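Local structure of flavin prenyltransferase UbiX (Methanocaldococcus jannaschii, 6M8V) at residues I14-R26 and I160-D174. The protein probably transfers a dimethylallyl group from dimethylallyl phosphate to reduced FMN, making the prenylated flavin cofactor used by UbiD decarboxylases. Residues are numbered along the deposited sequence; the frame is centred on the assembly and turned at random.
Sequences IYAKRLLEVLKDR and INFVVGRVLDILGID
Ile160 packs against Ile14, Tyr15 and Arg18 where helix 156-171 crosses helix 13-22, two neighbours on one side of the parallel sheet of this Rossmann-like flavoprotein fold; the axes of segments 14-22 and 160-171 approach to 9.5 Å, with a crossing angle of -57°. Its CD1 lies 3.7 Å from Tyr15 CE1 and also meets Ile14 CG2, while CG2 lies over one face of the Arg18 guanidinium. Asn161 OD1 accepts a hydrogen bond of 2.9 Å from Arg18 NH1, near the guanidinium plane but 47° out of the amide carbonyl plane. Arg18 gets there with CG anti to N (chi1 -179°) and bends at chi2 and chi3, which also lets NE bond to Glu21 OE2 in a salt-bridge network with Lys17. A methionine in place of Arg18 would probably leave Asn161 OD1 without this donor and Glu21 with Lys17 as its one remaining partner in the network. Val163 sets CG2 3.4 Å from Tyr15 CE1, the two side chains crossing at about a right angle; Phe149 of a second subunit meets the same tyrosine ring. Val164 is a knob in the hole formed by Tyr15, Arg18, Leu19 and Val22, its CG1 tip to tip with Val22 CG2 at 3.6 Å. Arg166, predicted to bind dimethylallyl phosphate, does not touch segment 14-26; its NH2 forms a salt bridge with Glu111 of a third subunit. Val167 CG1 and Leu168 CD2 both touch Leu19 CD1, and Leu19 also packs on strand 78-84. Leu168 CD1 reaches Val22 CG2. At Gly172 a Schellman motif ends the helix and the chain turns, bringing Ile173 against Leu23 and Arg26. There Ile173 CG2 lies 4.0 Å from Arg26 CD, and its CD1 meets Leu23 CD2 at 3.6 Å.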
loop_
_atom_site.group_PDB
_atom_site.type_symbol
_atom_site.label_atom_id
_atom_site.label_comp_id
_atom_site.label_asym_id
_atom_site.label_seq_id
_atom_site.Cartn_x
_atom_site.Cartn_y
_atom_site.Cartn_z
ATOM N N ILE A 14 -5.323 30.983 23.264
ATOM C CA ILE A 14 -5.673 32.357 22.907
ATOM C C ILE A 14 -6.349 32.407 21.544
ATOM O O ILE A 14 -7.213 33.258 21.302
ATOM C CB ILE A 14 -4.423 33.260 22.950
ATOM C CG1 ILE A 14 -4.806 34.717 22.693
ATOM C CG2 ILE A 14 -3.375 32.785 21.950
ATOM C CD1 ILE A 14 -3.662 35.680 22.883
ATOM N N TYR A 15 -5.978 31.499 20.633
ATOM C CA TYR A 15 -6.664 31.429 19.349
ATOM C C TYR A 15 -8.140 31.117 19.538
ATOM O O TYR A 15 -8.997 31.710 18.873
ATOM C CB TYR A 15 -6.022 30.370 18.453
ATOM C CG TYR A 15 -4.615 30.660 17.988
ATOM C CD1 TYR A 15 -4.336 31.756 17.184
ATOM C CD2 TYR A 15 -3.569 29.803 18.312
ATOM C CE1 TYR A 15 -3.046 32.008 16.747
ATOM C CE2 TYR A 15 -2.282 30.047 17.874
ATOM C CZ TYR A 15 -2.028 31.150 17.093
ATOM O OH TYR A 15 -0.749 31.388 16.655
ATOM N N ALA A 16 -8.459 30.184 20.437
ATOM C CA ALA A 16 -9.856 29.834 20.671
ATOM C C ALA A 16 -10.617 30.992 21.305
ATOM O O ALA A 16 -11.782 31.237 20.967
ATOM C CB ALA A 16 -9.945 28.587 21.550
ATOM N N LYS A 17 -9.976 31.712 22.227
ATOM C CA LYS A 17 -10.627 32.856 22.857
ATOM C C LYS A 17 -10.962 33.924 21.822
ATOM O O LYS A 17 -12.094 34.418 21.768
ATOM C CB LYS A 17 -9.733 33.424 23.963
ATOM C CG LYS A 17 -10.311 34.651 24.687
ATOM C CD LYS A 17 -9.313 35.214 25.696
ATOM C CE LYS A 17 -9.842 36.466 26.401
ATOM N NZ LYS A 17 -10.148 37.580 25.455
ATOM N N ARG A 18 -9.991 34.274 20.973
ATOM C CA ARG A 18 -10.226 35.291 19.954
ATOM C C ARG A 18 -11.284 34.847 18.948
ATOM O O ARG A 18 -12.133 35.649 18.541
ATOM C CB ARG A 18 -8.919 35.632 19.241
ATOM C CG ARG A 18 -9.049 36.710 18.169
ATOM C CD ARG A 18 -9.524 38.049 18.750
ATOM N NE ARG A 18 -8.909 38.347 20.042
ATOM C CZ ARG A 18 -7.661 38.779 20.199
ATOM N NH1 ARG A 18 -6.879 38.969 19.141
ATOM N NH2 ARG A 18 -7.190 39.021 21.415
ATOM N N LEU A 19 -11.245 33.579 18.527
ATOM C CA LEU A 19 -12.261 33.087 17.599
ATOM C C LEU A 19 -13.657 33.180 18.206
ATOM O O LEU A 19 -14.620 33.537 17.515
ATOM C CB LEU A 19 -11.954 31.643 17.190
ATOM C CG LEU A 19 -13.033 30.932 16.361
ATOM C CD1 LEU A 19 -13.196 31.584 14.992
ATOM C CD2 LEU A 19 -12.734 29.433 16.210
ATOM N N LEU A 20 -13.786 32.865 19.496
ATOM C CA LEU A 20 -15.096 32.885 20.140
ATOM C C LEU A 20 -15.673 34.293 20.198
ATOM O O LEU A 20 -16.891 34.472 20.081
ATOM C CB LEU A 20 -15.003 32.303 21.548
ATOM C CG LEU A 20 -14.992 30.783 21.689
ATOM C CD1 LEU A 20 -14.516 30.412 23.074
ATOM C CD2 LEU A 20 -16.369 30.212 21.432
ATOM N N GLU A 21 -14.825 35.308 20.389
ATOM C CA GLU A 21 -15.371 36.656 20.499
ATOM C C GLU A 21 -15.675 37.272 19.138
ATOM O O GLU A 21 -16.664 38.002 19.009
ATOM C CB GLU A 21 -14.440 37.563 21.313
ATOM C CG GLU A 21 -12.968 37.523 20.965
ATOM C CD GLU A 21 -12.110 38.052 22.106
ATOM O OE1 GLU A 21 -12.460 37.792 23.279
ATOM O OE2 GLU A 21 -11.097 38.736 21.837
ATOM N N VAL A 22 -14.879 36.980 18.104
ATOM C CA VAL A 22 -15.250 37.448 16.772
ATOM C C VAL A 22 -16.455 36.702 16.209
ATOM O O VAL A 22 -17.066 37.175 15.247
ATOM C CB VAL A 22 -14.070 37.358 15.781
ATOM C CG1 VAL A 22 -12.849 38.085 16.333
ATOM C CG2 VAL A 22 -13.749 35.906 15.453
ATOM N N LEU A 23 -16.821 35.556 16.785
ATOM C CA LEU A 23 -17.995 34.799 16.366
ATOM C C LEU A 23 -19.241 35.134 17.170
ATOM O O LEU A 23 -20.329 34.656 16.811
ATOM C CB LEU A 23 -17.724 33.293 16.477
ATOM C CG LEU A 23 -16.936 32.622 15.346
ATOM C CD1 LEU A 23 -16.800 31.146 15.633
ATOM C CD2 LEU A 23 -17.654 32.853 14.034
ATOM N N LYS A 24 -19.094 35.952 18.225
ATOM C CA LYS A 24 -20.142 36.124 19.232
ATOM C C LYS A 24 -21.483 36.477 18.602
ATOM O O LYS A 24 -22.503 35.844 18.885
ATOM C CB LYS A 24 -19.757 37.215 20.233
ATOM C CG LYS A 24 -20.744 37.381 21.405
ATOM C CD LYS A 24 -21.441 36.057 21.748
ATOM C CE LYS A 24 -21.778 35.943 23.198
ATOM N NZ LYS A 24 -22.673 37.077 23.576
ATOM N N ASP A 25 -21.509 37.506 17.768
ATOM C CA ASP A 25 -22.764 38.008 17.229
ATOM C C ASP A 25 -22.923 37.672 15.753
ATOM O O ASP A 25 -23.731 38.300 15.062
ATOM C CB ASP A 25 -22.873 39.519 17.466
ATOM C CG ASP A 25 -23.076 39.869 18.940
ATOM O OD1 ASP A 25 -23.939 39.248 19.600
ATOM O OD2 ASP A 25 -22.370 40.769 19.448
ATOM N N ARG A 26 -22.179 36.680 15.257
ATOM C CA ARG A 26 -22.259 36.297 13.854
ATOM C C ARG A 26 -22.608 34.834 13.628
ATOM O O ARG A 26 -22.775 34.429 12.471
ATOM C CB ARG A 26 -20.941 36.615 13.134
ATOM C CG ARG A 26 -21.034 37.804 12.189
ATOM C CD ARG A 26 -19.681 38.151 11.589
ATOM N NE ARG A 26 -18.727 38.579 12.608
ATOM C CZ ARG A 26 -17.500 39.017 12.346
ATOM N NH1 ARG A 26 -17.070 39.089 11.092
ATOM N NH2 ARG A 26 -16.701 39.387 13.338
ATOM N N ILE A 160 -2.545 36.822 16.234
ATOM C CA ILE A 160 -3.735 36.054 16.596
ATOM C C ILE A 160 -4.882 36.355 15.638
ATOM O O ILE A 160 -5.652 35.462 15.268
ATOM C CB ILE A 160 -4.135 36.337 18.056
ATOM C CG1 ILE A 160 -2.924 36.211 18.979
ATOM C CG2 ILE A 160 -5.249 35.396 18.496
ATOM C CD1 ILE A 160 -2.248 34.863 18.912
ATOM N N ASN A 161 -5.013 37.615 15.218
ATOM C CA ASN A 161 -6.119 37.987 14.342
ATOM C C ASN A 161 -5.920 37.468 12.923
ATOM O O ASN A 161 -6.902 37.224 12.213
ATOM C CB ASN A 161 -6.299 39.508 14.335
ATOM C CG ASN A 161 -6.951 40.021 15.604
ATOM O OD1 ASN A 161 -7.619 39.273 16.314
ATOM N ND2 ASN A 161 -6.762 41.305 15.893
ATOM N N PHE A 162 -4.670 37.310 12.485
ATOM C CA PHE A 162 -4.426 36.666 11.196
ATOM C C PHE A 162 -4.927 35.227 11.208
ATOM O O PHE A 162 -5.677 34.805 10.317
ATOM C CB PHE A 162 -2.934 36.708 10.850
ATOM C CG PHE A 162 -2.588 35.965 9.584
ATOM C CD1 PHE A 162 -2.591 36.617 8.364
ATOM C CD2 PHE A 162 -2.272 34.611 9.614
ATOM C CE1 PHE A 162 -2.285 35.940 7.200
ATOM C CE2 PHE A 162 -1.970 33.928 8.453
ATOM C CZ PHE A 162 -1.975 34.595 7.244
ATOM N N VAL A 163 -4.508 34.453 12.212
ATOM C CA VAL A 163 -4.909 33.053 12.308
ATOM C C VAL A 163 -6.427 32.935 12.377
ATOM O O VAL A 163 -7.037 32.119 11.676
ATOM C CB VAL A 163 -4.236 32.388 13.521
ATOM C CG1 VAL A 163 -4.758 30.965 13.711
ATOM C CG2 VAL A 163 -2.712 32.395 13.357
ATOM N N VAL A 164 -7.059 33.761 13.215
ATOM C CA VAL A 164 -8.507 33.681 13.383
ATOM C C VAL A 164 -9.224 34.127 12.112
ATOM O O VAL A 164 -10.229 33.527 11.707
ATOM C CB VAL A 164 -8.938 34.504 14.613
ATOM C CG1 VAL A 164 -10.456 34.646 14.669
ATOM C CG2 VAL A 164 -8.415 33.849 15.888
ATOM N N GLY A 165 -8.720 35.177 11.457
ATOM C CA GLY A 165 -9.313 35.602 10.198
ATOM C C GLY A 165 -9.291 34.510 9.147
ATOM O O GLY A 165 -10.259 34.330 8.401
ATOM N N ARG A 166 -8.189 33.758 9.079
ATOM C CA ARG A 166 -8.107 32.642 8.142
ATOM C C ARG A 166 -9.116 31.554 8.489
ATOM O O ARG A 166 -9.699 30.931 7.595
ATOM C CB ARG A 166 -6.687 32.077 8.127
ATOM C CG ARG A 166 -5.649 33.043 7.591
ATOM C CD ARG A 166 -5.904 33.352 6.130
ATOM N NE ARG A 166 -5.445 32.264 5.278
ATOM C CZ ARG A 166 -6.092 31.842 4.198
ATOM N NH1 ARG A 166 -7.229 32.421 3.839
ATOM N NH2 ARG A 166 -5.601 30.841 3.480
ATOM N N VAL A 167 -9.342 31.314 9.783
ATOM C CA VAL A 167 -10.366 30.352 10.182
ATOM C C VAL A 167 -11.738 30.812 9.711
ATOM O O VAL A 167 -12.520 30.023 9.166
ATOM C CB VAL A 167 -10.337 30.129 11.704
ATOM C CG1 VAL A 167 -11.574 29.358 12.147
ATOM C CG2 VAL A 167 -9.079 29.393 12.103
ATOM N N LEU A 168 -12.052 32.095 9.899
ATOM C CA LEU A 168 -13.325 32.615 9.407
ATOM C C LEU A 168 -13.405 32.520 7.889
ATOM O O LEU A 168 -14.472 32.231 7.334
ATOM C CB LEU A 168 -13.528 34.061 9.869
ATOM C CG LEU A 168 -13.666 34.308 11.376
ATOM C CD1 LEU A 168 -13.960 35.779 11.667
ATOM C CD2 LEU A 168 -14.736 33.414 11.983
ATOM N N ASP A 169 -12.286 32.761 7.199
ATOM C CA ASP A 169 -12.248 32.563 5.750
ATOM C C ASP A 169 -12.710 31.160 5.369
ATOM O O ASP A 169 -13.564 30.993 4.492
ATOM C CB ASP A 169 -10.837 32.819 5.215
ATOM C CG ASP A 169 -10.451 34.284 5.256
ATOM O OD1 ASP A 169 -11.359 35.136 5.340
ATOM O OD2 ASP A 169 -9.238 34.585 5.185
ATOM N N ILE A 170 -12.150 30.137 6.026
ATOM C CA ILE A 170 -12.515 28.748 5.744
ATOM C C ILE A 170 -13.977 28.487 6.090
ATOM O O ILE A 170 -14.655 27.701 5.418
ATOM C CB ILE A 170 -11.574 27.791 6.509
ATOM C CG1 ILE A 170 -10.137 27.933 6.004
ATOM C CG2 ILE A 170 -12.025 26.356 6.364
ATOM C CD1 ILE A 170 -9.936 27.398 4.594
ATOM N N LEU A 171 -14.486 29.136 7.137
ATOM C CA LEU A 171 -15.886 28.986 7.508
ATOM C C LEU A 171 -16.830 29.686 6.540
ATOM O O LEU A 171 -18.042 29.466 6.617
ATOM C CB LEU A 171 -16.105 29.521 8.927
ATOM C CG LEU A 171 -15.461 28.710 10.052
ATOM C CD1 LEU A 171 -15.333 29.539 11.317
ATOM C CD2 LEU A 171 -16.265 27.452 10.317
ATOM N N GLY A 172 -16.312 30.511 5.633
ATOM C CA GLY A 172 -17.171 31.293 4.768
ATOM C C GLY A 172 -17.722 32.546 5.404
ATOM O O GLY A 172 -18.751 33.060 4.954
ATOM N N ILE A 173 -17.068 33.056 6.441
ATOM C CA ILE A 173 -17.521 34.236 7.165
ATOM C C ILE A 173 -16.658 35.414 6.736
ATOM O O ILE A 173 -15.436 35.398 6.926
ATOM C CB ILE A 173 -17.457 34.014 8.685
ATOM C CG1 ILE A 173 -18.355 32.836 9.075
ATOM C CG2 ILE A 173 -17.866 35.275 9.433
ATOM C CD1 ILE A 173 -18.329 32.502 10.541
ATOM N N ASP A 174 -17.294 36.425 6.142
ATOM C CA ASP A 174 -16.587 37.629 5.722
ATOM C C ASP A 174 -16.011 38.359 6.927
ATOM O O ASP A 174 -16.686 38.542 7.943
ATOM C CB ASP A 174 -17.534 38.563 4.964
ATOM C CG ASP A 174 -17.564 38.288 3.476
ATOM O OD1 ASP A 174 -17.845 39.232 2.706
ATOM O OD2 ASP A 174 -17.318 37.132 3.073
#